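Local coordinates for protein amidase, hydantoinase/carbamoylase family (Burkholderia ambifaria, PDB 5TP4) that probably hydrolyses N-carbamoyl-L-amino acids or similar non-peptide amide substrates as a zinc-dependent enzyme of the peptidase M20 family, at residues R22-M27 / D103-V108; R59-T64 / A110-V115; V67-N72 / L156-A161; A150-A155 / G189-Y194; V226-V231 / Y247-Q252. All coordinates share one frame; numbering follows the deposited sequence.

Interaction 1. Residues R22-M27 / D103-V108; sequences RSLADM and DGVYGV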
# COMPACT_ATOMS: atom_id res chain seq x y z
N ARG B 22 -43.04 -7.04 5.80
CA ARG B 22 -43.05 -7.66 7.12
C ARG B 22 -42.23 -8.94 7.14
O ARG B 22 -41.54 -9.23 8.13
CB ARG B 22 -44.49 -7.92 7.56
N SER B 23 -42.29 -9.74 6.07
CA SER B 23 -41.49 -10.97 6.08
C SER B 23 -40.01 -10.65 6.07
O SER B 23 -39.21 -11.33 6.72
CB SER B 23 -41.86 -11.87 4.88
OG SER B 23 -41.38 -11.35 3.65
N LEU B 24 -39.63 -9.59 5.37
CA LEU B 24 -38.24 -9.14 5.39
C LEU B 24 -37.84 -8.66 6.78
O LEU B 24 -36.73 -8.93 7.24
CB LEU B 24 -38.06 -8.03 4.37
CG LEU B 24 -37.95 -8.62 2.96
CD1 LEU B 24 -38.26 -7.55 1.93
CD2 LEU B 24 -36.54 -9.20 2.77
N ALA B 25 -38.71 -7.90 7.42
CA ALA B 25 -38.40 -7.43 8.76
C ALA B 25 -38.25 -8.60 9.72
O ALA B 25 -37.34 -8.61 10.56
CB ALA B 25 -39.50 -6.48 9.25
N ASP B 26 -39.14 -9.60 9.61
CA ASP B 26 -39.08 -10.76 10.49
C ASP B 26 -37.82 -11.58 10.24
O ASP B 26 -37.17 -12.02 11.20
CB ASP B 26 -40.32 -11.64 10.31
CG ASP B 26 -41.58 -11.03 10.95
OD1 ASP B 26 -41.47 -10.20 11.88
OD2 ASP B 26 -42.68 -11.41 10.53
N MET B 27 -37.45 -11.77 8.96
CA MET B 27 -36.26 -12.57 8.68
C MET B 27 -35.00 -11.83 9.12
O MET B 27 -34.06 -12.45 9.63
CB MET B 27 -36.19 -12.93 7.19
CG MET B 27 -35.03 -13.84 6.80
SD MET B 27 -35.04 -15.46 7.62
CE MET B 27 -36.35 -16.30 6.69
N ASP B 103 -29.71 -8.14 0.86
CA ASP B 103 -28.87 -8.98 -0.00
C ASP B 103 -29.28 -10.44 0.13
O ASP B 103 -29.22 -11.01 1.23
CB ASP B 103 -27.40 -8.87 0.41
CG ASP B 103 -26.72 -7.64 -0.12
OD1 ASP B 103 -27.08 -7.17 -1.21
OD2 ASP B 103 -25.78 -7.17 0.56
N GLY B 104 -29.62 -11.06 -1.00
CA GLY B 104 -30.00 -12.48 -1.01
C GLY B 104 -31.39 -12.77 -0.51
O GLY B 104 -32.19 -13.42 -1.19
N VAL B 105 -31.71 -12.29 0.69
CA VAL B 105 -32.99 -12.61 1.30
C VAL B 105 -34.14 -12.02 0.50
O VAL B 105 -35.21 -12.63 0.43
CB VAL B 105 -33.00 -12.14 2.76
CG1 VAL B 105 -32.72 -10.64 2.82
CG2 VAL B 105 -34.33 -12.51 3.45
N TYR B 106 -33.95 -10.83 -0.09
CA TYR B 106 -35.04 -10.22 -0.86
C TYR B 106 -35.56 -11.18 -1.93
O TYR B 106 -36.77 -11.37 -2.06
CB TYR B 106 -34.58 -8.91 -1.50
CG TYR B 106 -35.55 -8.41 -2.56
CD1 TYR B 106 -36.90 -8.26 -2.28
CD2 TYR B 106 -35.10 -8.11 -3.84
CE1 TYR B 106 -37.79 -7.83 -3.28
CE2 TYR B 106 -35.96 -7.66 -4.80
CZ TYR B 106 -37.31 -7.53 -4.52
OH TYR B 106 -38.15 -7.08 -5.52
N GLY B 107 -34.67 -11.82 -2.68
CA GLY B 107 -35.13 -12.68 -3.77
C GLY B 107 -35.81 -13.96 -3.31
O GLY B 107 -36.74 -14.45 -3.97
N VAL B 108 -35.37 -14.51 -2.18
CA VAL B 108 -36.02 -15.68 -1.61
C VAL B 108 -37.42 -15.32 -1.13
O VAL B 108 -38.40 -16.01 -1.43
CB VAL B 108 -35.16 -16.25 -0.46
CG1 VAL B 108 -35.89 -17.40 0.27
CG2 VAL B 108 -33.79 -16.70 -1.01
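Leu-24 and Met-27, one turn apart on helix 17-28, both close on Val-105 in the first turn of helix 105-121, and the contact between these segments is apolar throughout. Val-105 CG2 fits between the two: it lies 3.7 Å from Met-27 CG and 4.0 Å from Leu-24 CD2. The other branch of the valine, CG1, also reaches Leu-24 CD2, at 4.1 Å. Met-27 and Val-105 run antiparallel and overlap side by side. Met-27 touches through its CG methylene; bends at chi2 (61°) and chi3 (75°) carry SD and CE away from the valine.

In the M20 fold, helix 105-121 follows directly on the metal-binding loop. Asp-103, just before it, is predicted to ligate both zinc ions, and Gly-104 takes the N-cap position with a positive phi of 77°. The Leu-24/Met-27 pair thus packs against the first turn of the helix, right after this loop, while Leu-109, one turn on, extends the same apolar surface.

The contact with Tyr-106 is slighter. Leu-24 CD2 stands 4.1 Å from the backbone atom Tyr-106 CA. Separately, Leu-24 CD1 approaches the ring obliquely, 4.5 Å from Tyr-106 CD1. The buried phenol OH is hydrogen-bonded to Val-401 O and Thr-405 OG1. The Tyr-106 side chain lies about 5 Å from that of the zinc ligand His-198, nearest atoms.

No hydrogen bond crosses between the segments; Met-27 N, for example, bonds to Ser-23 O within its own helix.

Interaction 2. Residues R59-T64 / A110-V115; sequences RDAGMT and AGLEVV. With EDO (1,2-ethanediol), chain U.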
# COMPACT_ATOMS: atom_id res chain seq x y z
N ARG B 59 -44.35 -23.99 3.97
CA ARG B 59 -45.33 -25.04 4.26
C ARG B 59 -46.67 -24.44 4.63
O ARG B 59 -47.72 -24.99 4.26
CB ARG B 59 -44.81 -25.95 5.37
CG ARG B 59 -43.56 -26.73 4.97
CD ARG B 59 -43.27 -27.83 6.02
NE ARG B 59 -41.88 -28.30 5.91
CZ ARG B 59 -40.89 -27.80 6.64
NH1 ARG B 59 -41.15 -26.86 7.54
NH2 ARG B 59 -39.65 -28.25 6.49
N ASP B 60 -46.67 -23.32 5.35
CA ASP B 60 -47.92 -22.62 5.66
C ASP B 60 -48.60 -22.09 4.40
O ASP B 60 -49.81 -21.89 4.40
CB ASP B 60 -47.68 -21.45 6.62
CG ASP B 60 -47.24 -21.90 8.02
OD1 ASP B 60 -47.53 -23.06 8.42
OD2 ASP B 60 -46.61 -21.07 8.72
N ALA B 61 -47.84 -21.87 3.34
CA ALA B 61 -48.37 -21.46 2.04
C ALA B 61 -48.68 -22.66 1.15
O ALA B 61 -48.88 -22.50 -0.06
CB ALA B 61 -47.38 -20.53 1.33
N GLY B 62 -48.69 -23.85 1.72
CA GLY B 62 -49.15 -25.03 0.99
C GLY B 62 -48.09 -25.73 0.20
O GLY B 62 -48.41 -26.66 -0.56
N MET B 63 -46.84 -25.34 0.36
CA MET B 63 -45.72 -25.90 -0.40
C MET B 63 -45.12 -27.11 0.32
O MET B 63 -45.27 -27.27 1.53
CB MET B 63 -44.64 -24.84 -0.59
CG MET B 63 -45.17 -23.53 -1.20
SD MET B 63 -43.86 -22.34 -1.46
CE MET B 63 -43.35 -22.76 -3.13
N THR B 64 -44.43 -27.95 -0.44
CA THR B 64 -43.59 -28.99 0.15
C THR B 64 -42.14 -28.53 0.07
O THR B 64 -41.75 -27.83 -0.87
CB THR B 64 -43.78 -30.34 -0.53
OG1 THR B 64 -43.49 -30.23 -1.93
CG2 THR B 64 -45.22 -30.82 -0.38
N ALA B 110 -39.18 -12.72 -1.98
CA ALA B 110 -40.00 -12.37 -3.13
C ALA B 110 -40.65 -13.61 -3.72
O ALA B 110 -41.84 -13.59 -4.04
CB ALA B 110 -39.15 -11.66 -4.19
N GLY B 111 -39.91 -14.71 -3.81
CA GLY B 111 -40.53 -15.94 -4.27
C GLY B 111 -41.67 -16.38 -3.37
O GLY B 111 -42.73 -16.80 -3.85
N LEU B 112 -41.46 -16.31 -2.05
CA LEU B 112 -42.55 -16.68 -1.15
C LEU B 112 -43.76 -15.78 -1.36
O LEU B 112 -44.90 -16.25 -1.36
CB LEU B 112 -42.06 -16.61 0.31
CG LEU B 112 -43.13 -16.83 1.39
CD1 LEU B 112 -43.73 -18.25 1.35
CD2 LEU B 112 -42.49 -16.56 2.77
N GLU B 113 -43.53 -14.48 -1.54
CA GLU B 113 -44.68 -13.61 -1.72
C GLU B 113 -45.38 -13.90 -3.04
O GLU B 113 -46.61 -13.82 -3.13
CB GLU B 113 -44.27 -12.13 -1.60
CG GLU B 113 -45.36 -11.10 -1.98
CD GLU B 113 -46.63 -11.25 -1.15
OE1 GLU B 113 -46.53 -11.65 0.04
OE2 GLU B 113 -47.74 -10.97 -1.70
N VAL B 114 -44.62 -14.24 -4.09
CA VAL B 114 -45.23 -14.70 -5.33
C VAL B 114 -46.21 -15.83 -5.06
O VAL B 114 -47.36 -15.81 -5.52
CB VAL B 114 -44.15 -15.11 -6.35
CG1 VAL B 114 -44.77 -15.89 -7.51
CG2 VAL B 114 -43.47 -13.85 -6.87
N VAL B 115 -45.78 -16.83 -4.30
CA VAL B 115 -46.66 -17.96 -4.01
C VAL B 115 -47.85 -17.52 -3.17
O VAL B 115 -48.99 -17.92 -3.45
CB VAL B 115 -45.86 -19.08 -3.34
CG1 VAL B 115 -46.82 -20.17 -2.77
CG2 VAL B 115 -44.90 -19.70 -4.38
C1 EDO U . -48.91 -27.86 -3.65
O1 EDO U . -48.68 -26.45 -3.85
C2 EDO U . -47.62 -28.50 -3.19
O2 EDO U . -46.83 -28.73 -4.36
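The one flat group at the contact is the peptide of Ala-61, whose O lies 4.1 Å from Val-115 CG1; no aromatic ring or side-chain amide from either segment enters the contact. That carbonyl O is also hydrogen-bonded by Asn-119 ND2, from the next turn of helix 105-121.

The carbonyl belongs to a Schellman motif that ends helix 45-60. Gly-62, with a phi of 88°, is its C-prime residue: its N bonds to Arg-59 O, while Met-63 N reaches back to Cys-58 O. The reversal turns the chain over the flank of helix 105-121 and sends it into strand 64-67, so that Ala-61 and Met-63 both direct their CB atoms at that helix.

Ala-61 CB sits between two residues one turn apart, 4.3 Å from Leu-112 CD1 and 4.2 Å from Val-115 CG1. Met-63 and Val-115 meet end on. In the conformer described here, Met-63 SD lies 3.9 Å from Val-115 CG1, and Met-63 CE touches Val-115 CG2 at 3.7 Å. A second modelled conformer leaves these SD and CE contacts uncertain in detail. The methionine chain is straight at chi2 and bends at chi3 (90°), which turns the terminal methyl across to the second branch. Ile-131 of strand 129-133 and Arg-77 of strand 73-77 flank both side chains, so the pair lies between helix and sheet.

At the turn, a 1,2-ethanediol, probably from the crystallisation liquor, makes a weak hydrogen bond from its O1 to Gly-62 O, at 3.3 Å.

Interaction 3. Residues V67-N72 / L156-A161; sequences VDAVGN and LPLDDA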
# COMPACT_ATOMS: atom_id res chain seq x y z
N VAL B 67 -34.43 -30.50 1.08
CA VAL B 67 -33.05 -30.11 0.81
C VAL B 67 -32.39 -31.21 -0.02
O VAL B 67 -32.74 -32.39 0.09
CB VAL B 67 -32.21 -29.85 2.08
CG1 VAL B 67 -32.60 -28.53 2.74
CG2 VAL B 67 -32.35 -31.00 3.06
N ASP B 68 -31.45 -30.80 -0.88
CA ASP B 68 -30.65 -31.77 -1.60
C ASP B 68 -29.38 -32.07 -0.81
O ASP B 68 -29.20 -31.60 0.31
CB ASP B 68 -30.37 -31.30 -3.03
CG ASP B 68 -29.44 -30.08 -3.11
OD1 ASP B 68 -28.75 -29.74 -2.12
OD2 ASP B 68 -29.42 -29.47 -4.20
N ALA B 69 -28.47 -32.86 -1.43
CA ALA B 69 -27.30 -33.40 -0.75
C ALA B 69 -26.25 -32.35 -0.40
O ALA B 69 -25.30 -32.68 0.33
CB ALA B 69 -26.65 -34.51 -1.59
N VAL B 70 -26.41 -31.10 -0.85
CA VAL B 70 -25.52 -30.02 -0.42
C VAL B 70 -26.31 -28.93 0.32
O VAL B 70 -25.81 -27.82 0.54
CB VAL B 70 -24.70 -29.47 -1.61
CG1 VAL B 70 -25.53 -28.57 -2.52
CG2 VAL B 70 -23.44 -28.75 -1.12
N GLY B 71 -27.52 -29.25 0.77
CA GLY B 71 -28.25 -28.29 1.58
C GLY B 71 -29.05 -27.26 0.82
O GLY B 71 -29.65 -26.38 1.45
N ASN B 72 -29.06 -27.31 -0.51
CA ASN B 72 -29.89 -26.35 -1.25
C ASN B 72 -31.33 -26.59 -0.84
O ASN B 72 -31.77 -27.74 -0.75
CB ASN B 72 -29.74 -26.52 -2.75
CG ASN B 72 -28.34 -26.14 -3.27
OD1 ASN B 72 -27.75 -25.16 -2.84
ND2 ASN B 72 -27.84 -26.92 -4.24
N LEU B 156 -19.17 -27.52 -9.88
CA LEU B 156 -18.38 -27.93 -8.73
C LEU B 156 -18.84 -29.33 -8.34
O LEU B 156 -20.03 -29.51 -8.01
CB LEU B 156 -18.53 -26.95 -7.55
CG LEU B 156 -17.79 -27.27 -6.26
CD1 LEU B 156 -16.30 -27.29 -6.50
CD2 LEU B 156 -18.15 -26.23 -5.20
N PRO B 157 -17.98 -30.35 -8.36
CA PRO B 157 -18.42 -31.69 -7.96
C PRO B 157 -18.86 -31.72 -6.50
O PRO B 157 -18.29 -31.06 -5.64
CB PRO B 157 -17.17 -32.56 -8.18
CG PRO B 157 -16.32 -31.77 -9.15
CD PRO B 157 -16.58 -30.33 -8.82
N LEU B 158 -19.89 -32.54 -6.23
CA LEU B 158 -20.47 -32.64 -4.89
C LEU B 158 -19.44 -33.05 -3.85
O LEU B 158 -19.39 -32.48 -2.76
CB LEU B 158 -21.64 -33.63 -4.88
CG LEU B 158 -22.27 -33.95 -3.51
CD1 LEU B 158 -22.85 -32.70 -2.84
CD2 LEU B 158 -23.34 -35.04 -3.62
N ASP B 159 -18.60 -34.06 -4.16
CA ASP B 159 -17.62 -34.49 -3.16
C ASP B 159 -16.59 -33.41 -2.87
O ASP B 159 -16.13 -33.28 -1.74
CB ASP B 159 -16.94 -35.78 -3.61
CG ASP B 159 -17.86 -36.98 -3.52
OD1 ASP B 159 -18.88 -36.88 -2.81
OD2 ASP B 159 -17.57 -38.02 -4.16
N ASP B 160 -16.22 -32.61 -3.88
CA ASP B 160 -15.29 -31.52 -3.61
C ASP B 160 -15.93 -30.50 -2.68
O ASP B 160 -15.29 -30.01 -1.74
CB ASP B 160 -14.83 -30.88 -4.91
CG ASP B 160 -13.96 -31.81 -5.74
OD1 ASP B 160 -13.42 -32.79 -5.18
OD2 ASP B 160 -13.80 -31.56 -6.96
N ALA B 161 -17.21 -30.20 -2.91
CA ALA B 161 -17.90 -29.24 -2.05
C ALA B 161 -18.03 -29.74 -0.62
O ALA B 161 -17.80 -28.98 0.33
CB ALA B 161 -19.29 -28.91 -2.62
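Leu-158, in the first turn of helix 158-163, spreads its fork over two successive residues of the 67-72 turn. Its CD2 meets Ala-69 CB at 3.9 Å, and its CD1 lies equally far, 3.9 Å, from Val-70 CB. CG anti to the backbone N (chi1 175°) carries the fork of Leu-158 out to the turn, where CD1 also passes 4.0 Å from Ala-69 O. Val-70 widens the seam through its CG2 branch, which comes within 4.4 Å of Ala-161 CB, one helical turn on from Leu-158. Leu-147 of helix 147-153 borders both Val-70 and Ala-161.

Ala-69 and Val-70 are the central residues of a type I turn from Asp-68 to Gly-71, which joins the antiparallel strands 64-67 and 73-77. Asp-68 folds over it in an Asx turn. Its OD1 accepts from Val-70 N (3.0 Å) and from Asn-72 N (2.9 Å), which arrive from opposite faces of the carboxylate plane. OD2 offers its syn lone pair to Asn-72 ND2, at 3.0 Å. Three bonds thus fix the carboxylate and, through it, the turn. Asn-72 OD1 accepts from Thr-135 N and its ND2 also donates to Gly-148 O, linking the turn to the chain after strand 129-133 and to helix 147-153.

Interaction 4. Residues A150-A155 / G189-Y194; sequences AVFTGA and GAVDAY. With EDO (1,2-ethanediol), chain S.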
# COMPACT_ATOMS: atom_id res chain seq x y z
N ALA B 150 -23.28 -23.74 -7.84
CA ALA B 150 -22.24 -24.41 -8.63
C ALA B 150 -22.37 -25.93 -8.56
O ALA B 150 -22.15 -26.63 -9.57
CB ALA B 150 -20.85 -23.99 -8.15
N VAL B 151 -22.72 -26.49 -7.39
CA VAL B 151 -22.92 -27.94 -7.31
C VAL B 151 -24.17 -28.34 -8.09
O VAL B 151 -24.16 -29.32 -8.84
CB VAL B 151 -22.99 -28.41 -5.84
CG1 VAL B 151 -23.35 -29.91 -5.75
CG2 VAL B 151 -21.64 -28.18 -5.16
N PHE B 152 -25.25 -27.57 -7.95
CA PHE B 152 -26.48 -27.84 -8.70
C PHE B 152 -26.23 -27.89 -10.21
O PHE B 152 -26.77 -28.78 -10.91
CB PHE B 152 -27.53 -26.79 -8.37
CG PHE B 152 -28.85 -27.02 -9.05
CD1 PHE B 152 -29.84 -27.76 -8.44
CD2 PHE B 152 -29.12 -26.43 -10.30
CE1 PHE B 152 -31.07 -27.96 -9.06
CE2 PHE B 152 -30.36 -26.62 -10.92
CZ PHE B 152 -31.32 -27.38 -10.31
N THR B 153 -25.44 -26.96 -10.74
CA THR B 153 -25.22 -26.91 -12.18
C THR B 153 -24.10 -27.84 -12.65
O THR B 153 -23.87 -27.93 -13.86
CB THR B 153 -24.90 -25.48 -12.65
OG1 THR B 153 -23.67 -25.03 -12.06
CG2 THR B 153 -26.03 -24.54 -12.28
N GLY B 154 -23.41 -28.53 -11.75
CA GLY B 154 -22.32 -29.40 -12.15
C GLY B 154 -20.98 -28.72 -12.31
O GLY B 154 -20.01 -29.37 -12.73
N ALA B 155 -20.88 -27.42 -11.99
CA ALA B 155 -19.63 -26.69 -12.13
C ALA B 155 -18.65 -27.07 -11.02
O ALA B 155 -17.43 -26.98 -11.21
CB ALA B 155 -19.91 -25.18 -12.15
N GLY B 189 -31.26 -31.37 -11.66
CA GLY B 189 -32.59 -31.68 -12.12
C GLY B 189 -33.06 -30.67 -13.15
O GLY B 189 -32.48 -29.58 -13.25
N ALA B 190 -34.12 -31.03 -13.88
CA ALA B 190 -34.59 -30.21 -14.99
C ALA B 190 -35.20 -28.92 -14.47
O ALA B 190 -35.90 -28.91 -13.45
CB ALA B 190 -35.63 -30.97 -15.81
N VAL B 191 -34.89 -27.81 -15.15
CA VAL B 191 -35.42 -26.50 -14.79
C VAL B 191 -35.86 -25.81 -16.08
O VAL B 191 -35.07 -25.73 -17.03
CB VAL B 191 -34.38 -25.63 -14.06
CG1 VAL B 191 -34.93 -24.25 -13.82
CG2 VAL B 191 -33.97 -26.26 -12.73
N ASP B 192 -37.10 -25.31 -16.12
CA ASP B 192 -37.56 -24.61 -17.32
C ASP B 192 -36.92 -23.24 -17.45
O ASP B 192 -36.57 -22.81 -18.56
CB ASP B 192 -39.07 -24.45 -17.30
CG ASP B 192 -39.58 -23.71 -18.53
OD1 ASP B 192 -39.58 -24.31 -19.64
OD2 ASP B 192 -39.96 -22.54 -18.40
N ALA B 193 -36.83 -22.51 -16.34
CA ALA B 193 -36.25 -21.17 -16.33
C ALA B 193 -35.93 -20.84 -14.89
O ALA B 193 -36.52 -21.40 -13.96
CB ALA B 193 -37.20 -20.12 -16.91
N TYR B 194 -34.97 -19.92 -14.71
CA TYR B 194 -34.55 -19.50 -13.38
C TYR B 194 -34.65 -17.98 -13.34
O TYR B 194 -34.07 -17.30 -14.19
CB TYR B 194 -33.12 -19.94 -13.07
CG TYR B 194 -32.60 -19.41 -11.76
CD1 TYR B 194 -32.90 -20.07 -10.58
CD2 TYR B 194 -31.79 -18.27 -11.70
CE1 TYR B 194 -32.43 -19.60 -9.37
CE2 TYR B 194 -31.34 -17.78 -10.48
CZ TYR B 194 -31.67 -18.47 -9.33
OH TYR B 194 -31.21 -18.03 -8.10
C1 EDO S . -34.57 -29.16 -10.12
O1 EDO S . -35.58 -30.05 -10.62
C2 EDO S . -35.23 -28.15 -9.20
O2 EDO S . -35.74 -28.86 -8.06
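The outer end of the Phe-152 ring meets Val-191: Phe-152 CZ stands 3.8 Å from Val-191 CG2, which comes in at the ring edge, near its plane. The same ring atom lies 3.9 Å from Gly-189 O, whose approach is oblique. A 1,2-ethanediol, probably from the crystallisation liquor, joins this first shell; its C1 lies in the ring plane at the edge, 3.7 Å from Phe-152 CZ and 3.9 Å from Val-191 CG2. Its O1 gives a hydrogen bond of 3.1 Å to Ala-190 O, and Glu-130 OE1 is a further partner.

The contact bridges the end of helix 147-153 and the chain leading into strand 193-199, a parallel strand of the M20 catalytic-domain sheet that carries the zinc ligand His-198 near its far end. CG anti to the backbone N (chi1 -177°) carries the Phe-152 ring from the helix to Val-191. Trp-134 pairs with the ring edge-to-face, and Val-191 rests on Leu-88 of the neighbouring strand 87-91. Behind Phe-152, the helix closes in a Schellman motif: Gly-154, with a phi of 85°, bonds through its N to Val-151 O, and Ala-155 N makes a weak bond to Ala-150 O.

Interaction 5. Residues V226-V231 / Y247-Q252; sequences VRVTGV and YFASAQ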
# COMPACT_ATOMS: atom_id res chain seq x y z
N VAL B 226 0.39 -6.44 -10.98
CA VAL B 226 1.41 -5.64 -11.63
C VAL B 226 2.54 -5.41 -10.63
O VAL B 226 2.29 -5.06 -9.47
CB VAL B 226 0.85 -4.29 -12.12
CG1 VAL B 226 1.92 -3.55 -12.88
CG2 VAL B 226 -0.38 -4.50 -13.02
N ARG B 227 3.77 -5.56 -11.10
CA ARG B 227 4.93 -5.24 -10.29
C ARG B 227 5.88 -4.36 -11.09
O ARG B 227 6.27 -4.72 -12.21
CB ARG B 227 5.62 -6.52 -9.82
CG ARG B 227 6.74 -6.25 -8.84
CD ARG B 227 7.08 -7.56 -8.14
NE ARG B 227 8.01 -7.37 -7.02
CZ ARG B 227 8.48 -8.39 -6.30
NH1 ARG B 227 8.12 -9.63 -6.60
NH2 ARG B 227 9.32 -8.16 -5.30
N VAL B 228 6.25 -3.22 -10.52
CA VAL B 228 7.15 -2.28 -11.18
C VAL B 228 8.45 -2.25 -10.38
O VAL B 228 8.43 -2.09 -9.16
CB VAL B 228 6.53 -0.87 -11.26
CG1 VAL B 228 7.42 0.05 -12.06
CG2 VAL B 228 5.13 -0.96 -11.89
N THR B 229 9.57 -2.41 -11.07
CA THR B 229 10.87 -2.48 -10.43
C THR B 229 11.72 -1.30 -10.86
O THR B 229 11.87 -1.04 -12.06
CB THR B 229 11.59 -3.80 -10.77
OG1 THR B 229 10.74 -4.89 -10.43
CG2 THR B 229 12.86 -3.91 -9.99
N GLY B 230 12.28 -0.59 -9.89
CA GLY B 230 13.21 0.48 -10.18
C GLY B 230 14.45 0.32 -9.32
O GLY B 230 14.93 -0.79 -9.09
N VAL B 231 14.97 1.44 -8.84
CA VAL B 231 16.19 1.45 -8.04
C VAL B 231 15.88 2.21 -6.76
O VAL B 231 15.51 3.39 -6.81
CB VAL B 231 17.36 2.07 -8.80
CG1 VAL B 231 18.57 2.27 -7.86
CG2 VAL B 231 17.73 1.19 -10.01
N TYR B 247 7.56 4.31 -8.19
CA TYR B 247 6.24 4.78 -7.79
C TYR B 247 5.72 5.85 -8.74
O TYR B 247 4.54 5.82 -9.10
CB TYR B 247 6.24 5.29 -6.34
CG TYR B 247 4.83 5.69 -5.96
CD1 TYR B 247 3.86 4.71 -5.67
CD2 TYR B 247 4.44 7.02 -5.95
CE1 TYR B 247 2.56 5.07 -5.34
CE2 TYR B 247 3.13 7.39 -5.62
CZ TYR B 247 2.21 6.42 -5.33
OH TYR B 247 0.93 6.79 -5.00
N PHE B 248 6.58 6.78 -9.18
CA PHE B 248 6.12 7.72 -10.20
C PHE B 248 5.75 6.97 -11.47
O PHE B 248 4.81 7.35 -12.16
CB PHE B 248 7.18 8.79 -10.54
CG PHE B 248 7.25 9.95 -9.58
CD1 PHE B 248 6.14 10.38 -8.86
CD2 PHE B 248 8.45 10.65 -9.42
CE1 PHE B 248 6.24 11.48 -7.97
CE2 PHE B 248 8.56 11.73 -8.54
CZ PHE B 248 7.45 12.14 -7.82
N ALA B 249 6.49 5.89 -11.77
CA ALA B 249 6.15 5.07 -12.94
C ALA B 249 4.79 4.42 -12.77
O ALA B 249 3.96 4.42 -13.69
CB ALA B 249 7.23 4.01 -13.17
N SER B 250 4.53 3.86 -11.59
CA SER B 250 3.25 3.21 -11.32
C SER B 250 2.12 4.20 -11.41
O SER B 250 1.00 3.85 -11.80
CB SER B 250 3.26 2.56 -9.94
OG SER B 250 4.14 1.45 -9.90
N ALA B 251 2.36 5.43 -10.94
CA ALA B 251 1.33 6.45 -11.01
C ALA B 251 1.00 6.78 -12.46
O ALA B 251 -0.18 6.91 -12.81
CB ALA B 251 1.78 7.70 -10.25
N GLN B 252 2.01 6.90 -13.32
CA GLN B 252 1.70 7.17 -14.72
C GLN B 252 0.96 6.00 -15.35
O GLN B 252 0.06 6.20 -16.18
CB GLN B 252 2.96 7.48 -15.53
CG GLN B 252 2.56 7.91 -16.93
CD GLN B 252 3.71 8.34 -17.76
OE1 GLN B 252 4.86 8.22 -17.35
NE2 GLN B 252 3.42 8.84 -18.96
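Val-228, on strand 212-229, meets Ala-249 and Ser-250 of helix 246-262 with both of its methyl branches. Its chi1 of -174° places CG1 anti to the backbone N and CG2 anti to the carbonyl carbon. Val-228 CG1 lies 4.1 Å from Ala-249 CB and also borders Ser-250 OG, while Val-228 CG2 approaches that oxygen more closely, at 3.3 Å. The serine oxygen is also 3.6 Å from Val-228 CB, so it nestles into the crook of the valine at close range.

Although it faces a hydrocarbon partner, this buried hydroxyl is not left without polar company. Ser-250 holds OG anti to its own carbonyl carbon, beside the backbone N (chi1 -68°), and from there OG is hydrogen-bonded to Ala-246 O in the preceding turn. Satisfied within its own helix, it can pack against the sheet. Val-289 and Phe-291 of strand 288-297 adjoin the serine, and Val-325 of strand 324-337 adjoins Val-228.

Arg-227, next along the strand, points its CB away from the helix, and its extended chain carries the guanidinium to a salt bridge with Asp-288. On another side of the helix, Ala-251 and Gln-252 pack on Ala-254 and Leu-255 of the second subunit. Helix-on-sheet packing with a subunit interface along the helix is characteristic of the ferredoxin-like dimerisation (lid) domain of M20 enzymes.

Interactions 1 to 4 belong to the catalytic part of the chain, whereas interaction 5 lies about 45 to 57 Å from them, centre to centre, in the dimerisation domain. Interactions 1 and 2 are buried and use successive parts of helix 105-121, the first near the metal loop and the second against the turn that ends helix 45-60. Interactions 3 and 4 are less buried, the first partly so and the second a surface contact, and touch through Leu-156 N and Ala-150 O, 3.1 Å apart. Chemistry follows place: apolar side chains on one helix in 1 and 2, with a tyrosine in 1 and a methionine from a helix-ending turn in 2, a carboxylate-braced turn in 3, a ring edge in 4, and a serine hydroxyl against valine in 5.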